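Long-range contacts in pectate lyase (Cellvibrio cellulosa, PDB 1GXM), which cleaves polygalacturonate (pectate) by anti-beta-elimination, the chain described here being the catalytic module of a longer enzyme: residues Ala37-Leu41 with Lys94-Ala98; Thr76-Met80 with Ala102-Leu106; Leu25-Arg29 with Arg151-Asp155; Leu144-Ala148 with Phe167-Val171; Ser68-Asp72 with Pro117-Lys123. All coordinates share one frame; numbering follows the deposited sequence. Where two conformers were deposited one is given.

Overall arrangement
Contact 2, where helices 77-90 and 93-109 pack together, lies among the others. Its centre is about 11 Å from those of contacts 1 and 5, and about 12 and 13 Å from those of contacts 4 and 3. Contact 1 continues it along helix 93-109, with Val-40 of contact 1 packed on Glu-79. Contact 5 is tied to it by a hydrogen bond from the Thr-76 hydroxyl to the carbonyl of Thr-70. Contacts 3 and 4 meet in a salt bridge, Arg-151 NH1 to Asp-145 OD2 (2.7 Å). Glycerol, probably from crystallisation, lies about 4 Å from the side chains of Ala-103 (contact 2) and Phe-167 (contact 4); Ala-103 CB and Phe-167 CZ themselves touch.

Contact 1. Residues Ala37-Leu41 with Lys94-Ala98; sequences ADVVL and KYRDA
Asp-38 receives two side chains from the neighbouring helix, Lys-94 and Tyr-95, on the same carboxylate oxygen, a compact example of how one acid can serve two donors. Both reach across the Asp-38 side chain at about a right angle, yet they arrive differently. Tyr-95 brings its hydroxyl to OD1, which lies at the ring edge near the ring plane; the carboxylate is turned 30° from the ring, and the hydrogen bond from Tyr-95 OH to Asp-38 OD1 is very short at 2.5 Å. Lys-94 instead comes from above the carboxylate plane, its NZ 2.9 Å from Asp-38 OD1 in a salt bridge. Its CG takes the position between backbone N and carbonyl carbon (chi1 72°), lying over the centre of the Tyr-95 ring, and from there the chain runs fully extended to the acid. A water bonded to Asp-38 OD2 and Lys-94 NZ closes the polar side.

Beside this network lies an apolar strip. Leu-41 sets CD2 against the lysine chain, 3.8 Å from Lys-94 CD, and also meets the tyrosine ring obliquely. Its other branch is pressed tightly on the opposing helix, with CD1 only 3.4 Å from Ala-98 CB. Ala-37 CB lies 3.7 Å from Tyr-95 CE1. The short axes cross at 37° and stay 11.1 Å apart, so long side chains bridge the gap.

With a positive amine and a phenol both donating to OD1, the carboxylate of Asp-38 would be expected to remain ionised, and the bonds from both residues should limit its rotation.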
# COMPACT_ATOMS: atom_id res chain seq x y z
N ALA A 37 -18.07 13.01 -9.64
CA ALA A 37 -17.49 13.73 -8.52
C ALA A 37 -18.47 13.96 -7.40
O ALA A 37 -18.11 13.86 -6.23
CB ALA A 37 -16.89 15.07 -8.99
N ASP A 38 -19.70 14.34 -7.72
CA ASP A 38 -20.69 14.62 -6.68
C ASP A 38 -21.10 13.34 -5.97
O ASP A 38 -21.32 13.34 -4.77
CB ASP A 38 -21.94 15.29 -7.26
CG ASP A 38 -21.74 16.76 -7.52
OD1 ASP A 38 -20.67 17.29 -7.18
OD2 ASP A 38 -22.63 17.45 -8.05
N VAL A 39 -21.21 12.26 -6.72
CA VAL A 39 -21.50 10.96 -6.13
C VAL A 39 -20.38 10.60 -5.15
O VAL A 39 -20.64 10.32 -3.99
CB VAL A 39 -21.69 9.85 -7.17
CG1 VAL A 39 -21.84 8.47 -6.52
CG2 VAL A 39 -22.91 10.15 -8.00
N VAL A 40 -19.15 10.64 -5.62
CA VAL A 40 -18.02 10.33 -4.73
C VAL A 40 -18.04 11.21 -3.50
O VAL A 40 -17.91 10.74 -2.39
CB VAL A 40 -16.68 10.48 -5.48
CG1 VAL A 40 -15.51 10.31 -4.54
CG2 VAL A 40 -16.63 9.46 -6.58
N LEU A 41 -18.22 12.50 -3.72
CA LEU A 41 -18.22 13.45 -2.63
C LEU A 41 -19.27 13.07 -1.58
O LEU A 41 -19.05 13.18 -0.37
CB LEU A 41 -18.53 14.85 -3.19
CG LEU A 41 -18.68 15.97 -2.18
CD1 LEU A 41 -17.43 16.17 -1.31
CD2 LEU A 41 -19.00 17.24 -2.94
N LYS A 94 -16.23 23.02 -2.92
CA LYS A 94 -16.80 21.91 -2.15
C LYS A 94 -15.86 20.70 -2.23
O LYS A 94 -15.75 19.90 -1.30
CB LYS A 94 -18.22 21.54 -2.59
CG LYS A 94 -18.33 20.85 -3.92
CD LYS A 94 -19.78 20.69 -4.26
CE LYS A 94 -19.95 19.95 -5.57
NZ LYS A 94 -21.41 19.78 -5.93
N TYR A 95 -15.14 20.59 -3.33
CA TYR A 95 -14.18 19.48 -3.49
C TYR A 95 -12.90 19.74 -2.73
O TYR A 95 -12.33 18.83 -2.15
CB TYR A 95 -13.88 19.20 -4.96
CG TYR A 95 -15.11 18.90 -5.77
CD1 TYR A 95 -15.94 17.83 -5.47
CD2 TYR A 95 -15.44 19.68 -6.88
CE1 TYR A 95 -17.07 17.56 -6.23
CE2 TYR A 95 -16.57 19.42 -7.63
CZ TYR A 95 -17.39 18.37 -7.31
OH TYR A 95 -18.50 18.13 -8.08
N ARG A 96 -12.43 20.98 -2.75
CA ARG A 96 -11.32 21.40 -1.90
C ARG A 96 -11.60 21.06 -0.44
O ARG A 96 -10.74 20.53 0.26
CB ARG A 96 -11.10 22.92 -2.03
CG ARG A 96 -10.04 23.52 -1.08
CD ARG A 96 -9.91 25.04 -1.20
NE ARG A 96 -8.78 25.48 -0.38
CZ ARG A 96 -8.84 25.76 0.92
NH1 ARG A 96 -9.99 25.71 1.59
NH2 ARG A 96 -7.75 26.12 1.54
N ASP A 97 -12.81 21.35 0.00
CA ASP A 97 -13.19 21.11 1.39
C ASP A 97 -13.09 19.62 1.70
O ASP A 97 -12.65 19.23 2.76
CB ASP A 97 -14.60 21.60 1.65
CG ASP A 97 -14.72 23.10 1.59
OD1 ASP A 97 -13.69 23.80 1.68
OD2 ASP A 97 -15.82 23.64 1.44
N ALA A 98 -13.53 18.81 0.76
CA ALA A 98 -13.52 17.36 0.97
C ALA A 98 -12.11 16.83 1.03
O ALA A 98 -11.79 16.00 1.86
CB ALA A 98 -14.26 16.69 -0.14
O HOH W 1 -22.44 19.82 -8.86

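Contact 2. Residues Thr76-Met80 with Ala102-Leu106; sequences TITEM and AANFL
Met-80 presses its CB against the CB of Ala-102, 3.6 Å apart, at the tight end of this helix pair, where the small alanine lets the backbones approach to 6.2 Å between the CA atoms of these two residues. In the conformer described, one of two, the methionine leaves its backbone with CG between N and carbonyl carbon (chi1 89°), and this torsion and the next (chi2 -156°) carry SD to Leu-106 CD1 at 3.7 Å, the two side chains meeting tip to tip. A bend at chi3 turns the CE methyl onto Ala-103.

Toward the start of helix 77-90 the fit is slacker. Thr-76 offers its methyl, CG2 being 3.9 Å from Phe-105 CD2, and slides past Leu-106 in the opposite direction. Ile-77 CG2 merely grazes Leu-106 CD1, at 4.3 Å. The looser side is nonetheless no solvent margin, since every touching residue is buried. The threonine hydroxyl faces elsewhere, bonded to Thr-70 and Trp-50, and Val-143 of helix 136-148 packs on Met-80.

The two helices follow each other in the chain across a short link and run in opposing directions, a helical hairpin consistent with the alpha/alpha toroid known for family 10 lyases.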
# COMPACT_ATOMS: atom_id res chain seq x y z
N THR A 76 -10.59 6.07 0.38
CA THR A 76 -10.14 7.34 0.92
C THR A 76 -9.02 7.92 0.07
O THR A 76 -9.14 9.03 -0.46
CB THR A 76 -9.74 7.26 2.39
OG1 THR A 76 -10.88 6.84 3.15
CG2 THR A 76 -9.41 8.65 2.93
N ILE A 77 -7.95 7.16 -0.09
CA ILE A 77 -6.79 7.63 -0.82
C ILE A 77 -7.12 7.87 -2.29
O ILE A 77 -6.66 8.85 -2.87
CB ILE A 77 -5.57 6.71 -0.62
CG1 ILE A 77 -5.85 5.26 -1.04
CG2 ILE A 77 -5.13 6.80 0.83
CD1 ILE A 77 -4.62 4.35 -1.02
N THR A 78 -7.96 7.04 -2.88
CA THR A 78 -8.31 7.21 -4.28
C THR A 78 -9.27 8.38 -4.42
O THR A 78 -9.07 9.26 -5.24
CB THR A 78 -8.94 5.96 -4.83
OG1 THR A 78 -8.08 4.84 -4.62
CG2 THR A 78 -9.09 6.08 -6.34
N GLU A 79 -10.32 8.38 -3.61
CA GLU A 79 -11.32 9.44 -3.66
C GLU A 79 -10.70 10.81 -3.47
O GLU A 79 -11.05 11.77 -4.16
CB GLU A 79 -12.41 9.23 -2.59
CG GLU A 79 -13.36 8.09 -2.87
CD GLU A 79 -12.90 6.75 -2.36
OE1 GLU A 79 -11.70 6.58 -2.07
OE2 GLU A 79 -13.75 5.85 -2.25
N MET A 80 -9.75 10.93 -2.55
CA MET A 80 -9.20 12.25 -2.25
C MET A 80 -8.32 12.75 -3.39
O MET A 80 -8.30 13.96 -3.66
CB MET A 80 -8.52 12.32 -0.89
CG MET A 80 -7.08 11.97 -0.92
SD MET A 80 -6.61 11.42 0.65
CE MET A 80 -5.96 12.91 1.37
N ALA A 102 -10.28 14.86 4.06
CA ALA A 102 -9.66 13.54 3.81
C ALA A 102 -8.21 13.51 4.27
O ALA A 102 -7.79 12.53 4.86
CB ALA A 102 -9.72 13.19 2.35
N ALA A 103 -7.46 14.58 4.01
CA ALA A 103 -6.08 14.64 4.47
C ALA A 103 -6.04 14.67 5.98
O ALA A 103 -5.21 14.01 6.61
CB ALA A 103 -5.40 15.84 3.91
N ASN A 104 -6.94 15.45 6.58
CA ASN A 104 -7.05 15.52 8.02
C ASN A 104 -7.35 14.15 8.59
O ASN A 104 -6.80 13.76 9.60
CB ASN A 104 -8.14 16.52 8.39
CG ASN A 104 -8.24 16.76 9.88
OD1 ASN A 104 -7.25 16.98 10.55
ND2 ASN A 104 -9.46 16.73 10.39
N PHE A 105 -8.26 13.43 7.94
CA PHE A 105 -8.60 12.07 8.34
C PHE A 105 -7.35 11.18 8.37
O PHE A 105 -7.08 10.49 9.35
CB PHE A 105 -9.61 11.48 7.38
CG PHE A 105 -9.82 10.02 7.58
CD1 PHE A 105 -10.65 9.55 8.59
CD2 PHE A 105 -9.15 9.09 6.80
CE1 PHE A 105 -10.80 8.19 8.81
CE2 PHE A 105 -9.32 7.73 7.02
CZ PHE A 105 -10.15 7.30 8.02
N LEU A 106 -6.59 11.21 7.29
CA LEU A 106 -5.40 10.37 7.22
C LEU A 106 -4.43 10.69 8.34
O LEU A 106 -3.94 9.80 9.02
CB LEU A 106 -4.71 10.48 5.87
CG LEU A 106 -5.44 9.92 4.65
CD1 LEU A 106 -4.59 10.18 3.44
CD2 LEU A 106 -5.68 8.44 4.77

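Contact 3. Residues Leu25-Arg29 with Arg151-Asp155; sequences LNNAR and RAPFD
Helix 20-28 meets the loop joining helices 136-148 and 161-181, and the meeting turns on Arg-29, whose side chain lies obliquely across Ala-152 and Pro-153. The aliphatic part covers the proline ring, with Arg-29 CD 4.0 Å from Pro-153 CD. A bend at chi3 (70°) then swings the guanidinium round so that one face rests on the loop: Ala-152 CB is 3.6 Å from Arg-29 NH2, and the carbon of the Ala-152 carbonyl lies over the group's centre. Leu-25 CD2 also reaches Pro-153 CD, at 4.0 Å.

What the arginine covers is a type VI turn. The peptide between Ala-152 and Pro-153 is cis, and the turn is closed by the backbone bond from Phe-154 N to Arg-151 O (2.7 Å).

Arg-29 is also gripped around its rim. NH1 gives a hydrogen bond of 3.0 Å to Asn-26 OD1, which lies almost exactly in the guanidinium plane, and NE forms a salt bridge with Glu-85 of helix 77-90. Together these bonds should fix the tilt of the flat group against the turn. The same Asn-26 OD1 accepts from a water that also donates to Ala-152 O, the water oxygen being 2.7 Å from that carbonyl oxygen.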
# COMPACT_ATOMS: atom_id res chain seq x y z
N LEU A 25 -0.98 6.96 -8.03
CA LEU A 25 -1.58 8.24 -7.65
C LEU A 25 -2.04 8.98 -8.90
O LEU A 25 -3.14 9.51 -8.98
CB LEU A 25 -0.58 9.07 -6.88
CG LEU A 25 -1.13 10.34 -6.22
CD1 LEU A 25 -0.34 10.66 -4.96
CD2 LEU A 25 -1.09 11.52 -7.20
N ASN A 26 -1.17 9.03 -9.89
CA ASN A 26 -1.54 9.76 -11.09
C ASN A 26 -2.73 9.13 -11.78
O ASN A 26 -3.59 9.85 -12.29
CB ASN A 26 -0.33 9.95 -12.00
CG ASN A 26 0.61 11.04 -11.46
OD1 ASN A 26 0.17 12.17 -11.18
ND2 ASN A 26 1.88 10.70 -11.29
N ASN A 27 -2.82 7.81 -11.76
CA ASN A 27 -4.01 7.13 -12.28
C ASN A 27 -5.27 7.48 -11.50
O ASN A 27 -6.35 7.63 -12.07
CB ASN A 27 -3.82 5.65 -12.20
CG ASN A 27 -3.04 5.11 -13.38
OD1 ASN A 27 -2.45 4.03 -13.31
ND2 ASN A 27 -2.92 5.92 -14.43
N ALA A 28 -5.14 7.60 -10.18
CA ALA A 28 -6.29 7.88 -9.32
C ALA A 28 -6.92 9.23 -9.63
O ALA A 28 -8.08 9.47 -9.35
CB ALA A 28 -5.90 7.82 -7.87
N ARG A 29 -6.12 10.14 -10.18
CA ARG A 29 -6.60 11.47 -10.52
C ARG A 29 -7.82 11.44 -11.43
O ARG A 29 -8.68 12.34 -11.35
CB ARG A 29 -5.49 12.29 -11.15
CG ARG A 29 -4.39 12.61 -10.17
CD ARG A 29 -3.16 13.15 -10.83
NE ARG A 29 -3.35 14.49 -11.35
CZ ARG A 29 -2.41 15.21 -11.95
NH1 ARG A 29 -1.19 14.72 -12.10
NH2 ARG A 29 -2.69 16.43 -12.39
N ARG A 151 2.81 18.60 -5.16
CA ARG A 151 2.74 17.91 -6.44
C ARG A 151 1.32 17.80 -6.88
O ARG A 151 0.43 17.61 -6.05
CB ARG A 151 3.32 16.50 -6.37
CG ARG A 151 4.74 16.45 -6.01
CD ARG A 151 5.43 15.14 -6.31
NE ARG A 151 6.74 15.16 -5.67
CZ ARG A 151 7.05 14.55 -4.54
NH1 ARG A 151 6.18 13.77 -3.90
NH2 ARG A 151 8.27 14.70 -4.05
N ALA A 152 1.10 17.89 -8.18
CA ALA A 152 -0.21 17.69 -8.78
C ALA A 152 -0.82 16.40 -8.27
O ALA A 152 -0.15 15.36 -8.25
CB ALA A 152 -0.08 17.64 -10.30
N PRO A 153 -2.10 16.39 -7.92
CA PRO A 153 -3.06 17.50 -8.08
C PRO A 153 -3.14 18.49 -6.93
O PRO A 153 -4.10 19.27 -6.90
CB PRO A 153 -4.38 16.75 -8.17
CG PRO A 153 -4.16 15.57 -7.28
CD PRO A 153 -2.73 15.17 -7.42
N PHE A 154 -2.17 18.48 -6.03
CA PHE A 154 -2.21 19.29 -4.80
C PHE A 154 -1.41 20.57 -4.96
O PHE A 154 -1.03 21.21 -3.97
CB PHE A 154 -1.68 18.48 -3.63
CG PHE A 154 -2.38 17.16 -3.46
CD1 PHE A 154 -3.69 17.12 -3.00
CD2 PHE A 154 -1.75 15.98 -3.78
CE1 PHE A 154 -4.36 15.90 -2.85
CE2 PHE A 154 -2.42 14.75 -3.62
CZ PHE A 154 -3.71 14.72 -3.17
N ASP A 155 -1.17 20.96 -6.21
CA ASP A 155 -0.47 22.23 -6.50
C ASP A 155 -1.49 23.34 -6.78
O ASP A 155 -1.37 24.12 -7.72
CB ASP A 155 0.53 22.08 -7.66
CG ASP A 155 -0.12 21.64 -8.95
OD1 ASP A 155 -1.27 21.15 -8.95
OD2 ASP A 155 0.47 21.75 -10.04
O HOH W 2 1.69 14.24 -9.90

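Contact 4. Residues Leu144-Ala148 with Phe167-Val171; sequences LDFAA and FKTAV
Val-171 drives one methyl into the backbone of the facing helix: its CG2 lies against the peptide linking Leu-144 to Asp-145, 3.4 Å from Asp-145 N. With CG1 anti to the backbone N (chi1 171°), the two branches divide the work. CG2 enters the hollow beside that peptide and touches Leu-144 CB at 3.7 Å, while CG1 touches Asp-145 CB and OD1, the two side chains crossing at about a right angle.

One turn away the bump is Phe-167. Its CB touches the carbonyl oxygen of Leu-144 and lies 3.9 Å from Ala-148 CB. Both Leu-144 and Ala-147 approach the ring obliquely from the same side of its plane: Leu-144 CD2 comes to 4.0 Å from Phe-167 CD1, and Ala-147 CB to 3.7 Å from Phe-167 CD2, while Ala-148 N lies at the ring edge. The leucine is a bump in its turn, its other branch, CD1, leaning on Ala-170 CB at 4.1 Å. Large residues of each helix therefore fit against alanines of the other. The axes of the short segments approach to 8.5 Å, their directions 143° apart. No hydrogen bond crosses between the segments.

Further neighbours enclose the pair. Helix 93-109 supplies Ala-103 and Val-107 against the Phe-167 ring, and Phe-159 meets that ring edge-to-face. The Asp-145 carboxylate turns to Arg-151 and Gln-229. On the far side of helix 136-148, Phe-146 rests on helix 20-28, so that this helix is packed between helices 20-28 and 161-181.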
# COMPACT_ATOMS: atom_id res chain seq x y z
N LEU A 144 -0.04 11.83 0.98
CA LEU A 144 0.36 12.90 1.90
C LEU A 144 1.67 13.54 1.46
O LEU A 144 1.85 14.74 1.59
CB LEU A 144 0.45 12.39 3.34
CG LEU A 144 -0.90 12.00 3.94
CD1 LEU A 144 -0.65 11.33 5.27
CD2 LEU A 144 -1.81 13.20 4.09
N ASP A 145 2.59 12.74 0.94
CA ASP A 145 3.85 13.26 0.45
C ASP A 145 3.66 14.12 -0.78
O ASP A 145 4.29 15.16 -0.90
CB ASP A 145 4.82 12.14 0.15
CG ASP A 145 6.13 12.64 -0.34
OD1 ASP A 145 6.92 13.18 0.48
OD2 ASP A 145 6.44 12.52 -1.53
N PHE A 146 2.80 13.72 -1.70
CA PHE A 146 2.51 14.55 -2.84
C PHE A 146 1.88 15.87 -2.36
O PHE A 146 2.23 16.95 -2.85
CB PHE A 146 1.60 13.83 -3.83
CG PHE A 146 2.35 13.02 -4.85
CD1 PHE A 146 3.28 12.08 -4.46
CD2 PHE A 146 2.11 13.20 -6.19
CE1 PHE A 146 3.96 11.34 -5.39
CE2 PHE A 146 2.77 12.45 -7.13
CZ PHE A 146 3.72 11.53 -6.74
N ALA A 147 0.98 15.80 -1.38
CA ALA A 147 0.34 16.99 -0.85
C ALA A 147 1.42 17.87 -0.22
O ALA A 147 1.48 19.09 -0.47
CB ALA A 147 -0.73 16.61 0.16
N ALA A 148 2.29 17.27 0.58
CA ALA A 148 3.33 18.01 1.30
C ALA A 148 4.27 18.74 0.37
O ALA A 148 4.83 19.79 0.72
CB ALA A 148 4.13 17.09 2.20
N PHE A 167 1.55 17.60 6.97
CA PHE A 167 1.67 16.43 6.09
C PHE A 167 3.09 15.94 6.03
O PHE A 167 3.31 14.74 6.04
CB PHE A 167 1.16 16.71 4.69
CG PHE A 167 -0.26 17.17 4.63
CD1 PHE A 167 -1.15 16.87 5.64
CD2 PHE A 167 -0.68 17.95 3.58
CE1 PHE A 167 -2.44 17.33 5.60
CE2 PHE A 167 -1.99 18.41 3.53
CZ PHE A 167 -2.87 18.09 4.55
N LYS A 168 4.06 16.84 5.97
CA LYS A 168 5.45 16.42 5.99
C LYS A 168 5.76 15.65 7.27
O LYS A 168 6.44 14.63 7.24
CB LYS A 168 6.41 17.60 5.85
CG LYS A 168 7.83 17.13 5.75
CD LYS A 168 8.79 18.24 5.50
CE LYS A 168 10.21 17.69 5.46
NZ LYS A 168 11.23 18.77 5.30
N THR A 169 5.26 16.13 8.39
CA THR A 169 5.44 15.47 9.66
C THR A 169 4.83 14.06 9.60
O THR A 169 5.44 13.09 10.01
CB THR A 169 4.82 16.30 10.79
OG1 THR A 169 5.60 17.51 10.92
CG2 THR A 169 4.86 15.59 12.14
N ALA A 170 3.62 13.94 9.07
CA ALA A 170 2.97 12.63 8.96
C ALA A 170 3.77 11.70 8.05
O ALA A 170 3.93 10.52 8.34
CB ALA A 170 1.56 12.79 8.44
N VAL A 171 4.29 12.23 6.96
CA VAL A 171 5.10 11.43 6.05
C VAL A 171 6.39 10.99 6.71
O VAL A 171 6.80 9.85 6.59
CB VAL A 171 5.37 12.18 4.74
CG1 VAL A 171 6.38 11.46 3.87
CG2 VAL A 171 4.09 12.35 3.98

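Contact 5. Residues Ser68-Asp72 with Pro117-Lys123; sequences SGTID and PQFYPLK
This is a short antiparallel beta ladder, pairing the strand just ahead of helix 77-90 with the one that follows helix 93-109, and centred on Gly-69 and Tyr-120, which form the hydrogen-bonded pair. Gly-69 N gives 2.9 Å to Tyr-120 O, and Tyr-120 N returns 3.0 Å to Gly-69 O, the second bond being clearly the straighter. Thr-70 and Phe-119 make up the non-hydrogen-bonded pair, with their side chains side by side and pointing the same way. The threonine lies over the phenylalanine face in a CH-pi contact, CB 3.6 Å from the ring centroid of Phe-119, and OG1 also sits above the ring.

That hydroxyl makes two hydrogen bonds. With OG1 anti to the backbone N (chi1 -174°), it donates 2.8 Å to Gln-118 O, approaching from above the carbonyl plane, and accepts from Asp-72 N in an ST turn. Gln-118 O takes a second bond from Ile-71 N at 3.0 Å, so one carbonyl grips the chain where it leaves the strand. Beyond it Asp-72 and Gln-118 run alongside each other, their flat ends 31° apart; the carboxylate of Asp-72 is salt-bridged to Lys-52.

At the other end Ser-68 OG donates to Pro-121 O at 2.7 Å, just past the cis peptide before that proline.

Tyr-120, on the opposite face from Phe-119, packs on helix 93-109. A two-stranded ribbon thus brackets the helical hairpin 77-109, consistent with the alpha/alpha toroid of family 10 pectate lyases, to which it adds a small beta element.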
# COMPACT_ATOMS: atom_id res chain seq x y z
N SER A 68 -16.49 4.70 10.44
CA SER A 68 -15.05 4.79 10.26
C SER A 68 -14.73 4.87 8.77
O SER A 68 -15.40 4.29 7.93
CB SER A 68 -14.35 3.59 10.85
OG SER A 68 -14.46 3.61 12.25
N GLY A 69 -13.72 5.67 8.47
CA GLY A 69 -13.11 5.66 7.16
C GLY A 69 -12.14 4.51 7.05
O GLY A 69 -11.73 3.93 8.04
N THR A 70 -11.78 4.19 5.83
CA THR A 70 -10.84 3.12 5.59
C THR A 70 -9.92 3.44 4.45
O THR A 70 -10.23 4.21 3.56
CB THR A 70 -11.59 1.80 5.36
OG1 THR A 70 -10.64 0.72 5.26
CG2 THR A 70 -12.36 1.77 4.08
N ILE A 71 -8.74 2.83 4.51
CA ILE A 71 -7.79 2.84 3.40
C ILE A 71 -7.68 1.46 2.75
O ILE A 71 -6.79 1.21 1.94
CB ILE A 71 -6.42 3.36 3.84
CG1 ILE A 71 -5.87 2.55 5.00
CG2 ILE A 71 -6.53 4.82 4.24
CD1 ILE A 71 -4.39 2.80 5.25
N ASP A 72 -8.61 0.58 3.06
CA ASP A 72 -8.66 -0.71 2.39
C ASP A 72 -9.26 -0.57 1.00
O ASP A 72 -10.09 0.29 0.76
CB ASP A 72 -9.44 -1.70 3.20
CG ASP A 72 -9.29 -3.11 2.70
OD1 ASP A 72 -8.24 -3.46 2.10
OD2 ASP A 72 -10.21 -3.90 2.86
N PRO A 117 -3.62 2.85 10.41
CA PRO A 117 -4.52 1.71 10.53
C PRO A 117 -5.37 1.56 9.30
O PRO A 117 -5.51 2.45 8.48
CB PRO A 117 -5.39 2.10 11.72
CG PRO A 117 -5.49 3.57 11.60
CD PRO A 117 -4.14 4.03 11.14
N GLN A 118 -5.97 0.39 9.16
CA GLN A 118 -6.85 0.11 8.05
C GLN A 118 -8.16 0.88 8.13
O GLN A 118 -8.67 1.32 7.12
CB GLN A 118 -7.11 -1.38 7.98
CG GLN A 118 -7.78 -1.81 6.70
CD GLN A 118 -8.12 -3.29 6.69
OE1 GLN A 118 -7.71 -4.04 5.78
NE2 GLN A 118 -8.87 -3.72 7.65
N PHE A 119 -8.72 0.95 9.32
CA PHE A 119 -9.95 1.67 9.59
C PHE A 119 -9.70 2.63 10.73
O PHE A 119 -9.00 2.29 11.69
CB PHE A 119 -11.08 0.74 10.02
CG PHE A 119 -11.74 0.02 8.90
CD1 PHE A 119 -11.14 -1.10 8.35
CD2 PHE A 119 -12.96 0.41 8.42
CE1 PHE A 119 -11.74 -1.79 7.34
CE2 PHE A 119 -13.57 -0.29 7.41
CZ PHE A 119 -12.96 -1.38 6.87
N TYR A 120 -10.34 3.79 10.67
CA TYR A 120 -10.22 4.78 11.71
C TYR A 120 -11.50 5.59 11.78
O TYR A 120 -11.98 5.98 10.73
CB TYR A 120 -9.06 5.71 11.41
CG TYR A 120 -8.78 6.61 12.59
CD1 TYR A 120 -8.10 6.13 13.70
CD2 TYR A 120 -9.25 7.92 12.62
CE1 TYR A 120 -7.87 6.93 14.81
CE2 TYR A 120 -9.01 8.73 13.73
CZ TYR A 120 -8.33 8.22 14.81
OH TYR A 120 -8.09 9.03 15.90
N PRO A 121 -12.06 5.91 12.96
CA PRO A 121 -11.63 5.45 14.27
C PRO A 121 -11.47 3.95 14.34
O PRO A 121 -12.10 3.20 13.60
CB PRO A 121 -12.76 5.94 15.18
CG PRO A 121 -13.18 7.19 14.50
CD PRO A 121 -13.18 6.86 13.04
N LEU A 122 -10.60 3.53 15.23
CA LEU A 122 -10.23 2.14 15.35
C LEU A 122 -11.42 1.27 15.64
O LEU A 122 -12.26 1.59 16.49
CB LEU A 122 -9.18 1.96 16.44
CG LEU A 122 -7.89 2.71 16.19
CD1 LEU A 122 -6.91 2.44 17.32
CD2 LEU A 122 -7.28 2.37 14.83
N LYS A 123 -11.50 0.16 14.92
CA LYS A 123 -12.59 -0.78 15.06
C LYS A 123 -12.22 -2.01 15.88
O LYS A 123 -13.09 -2.80 16.24
CB LYS A 123 -13.04 -1.21 13.69
CG LYS A 123 -13.89 -0.17 12.98
CD LYS A 123 -15.38 -0.60 13.02
CE LYS A 123 -16.34 0.56 12.94
NZ LYS A 123 -16.78 1.05 14.27
O HOH W 3 -16.32 4.45 13.98
O HOH W 4 -6.18 -3.06 3.56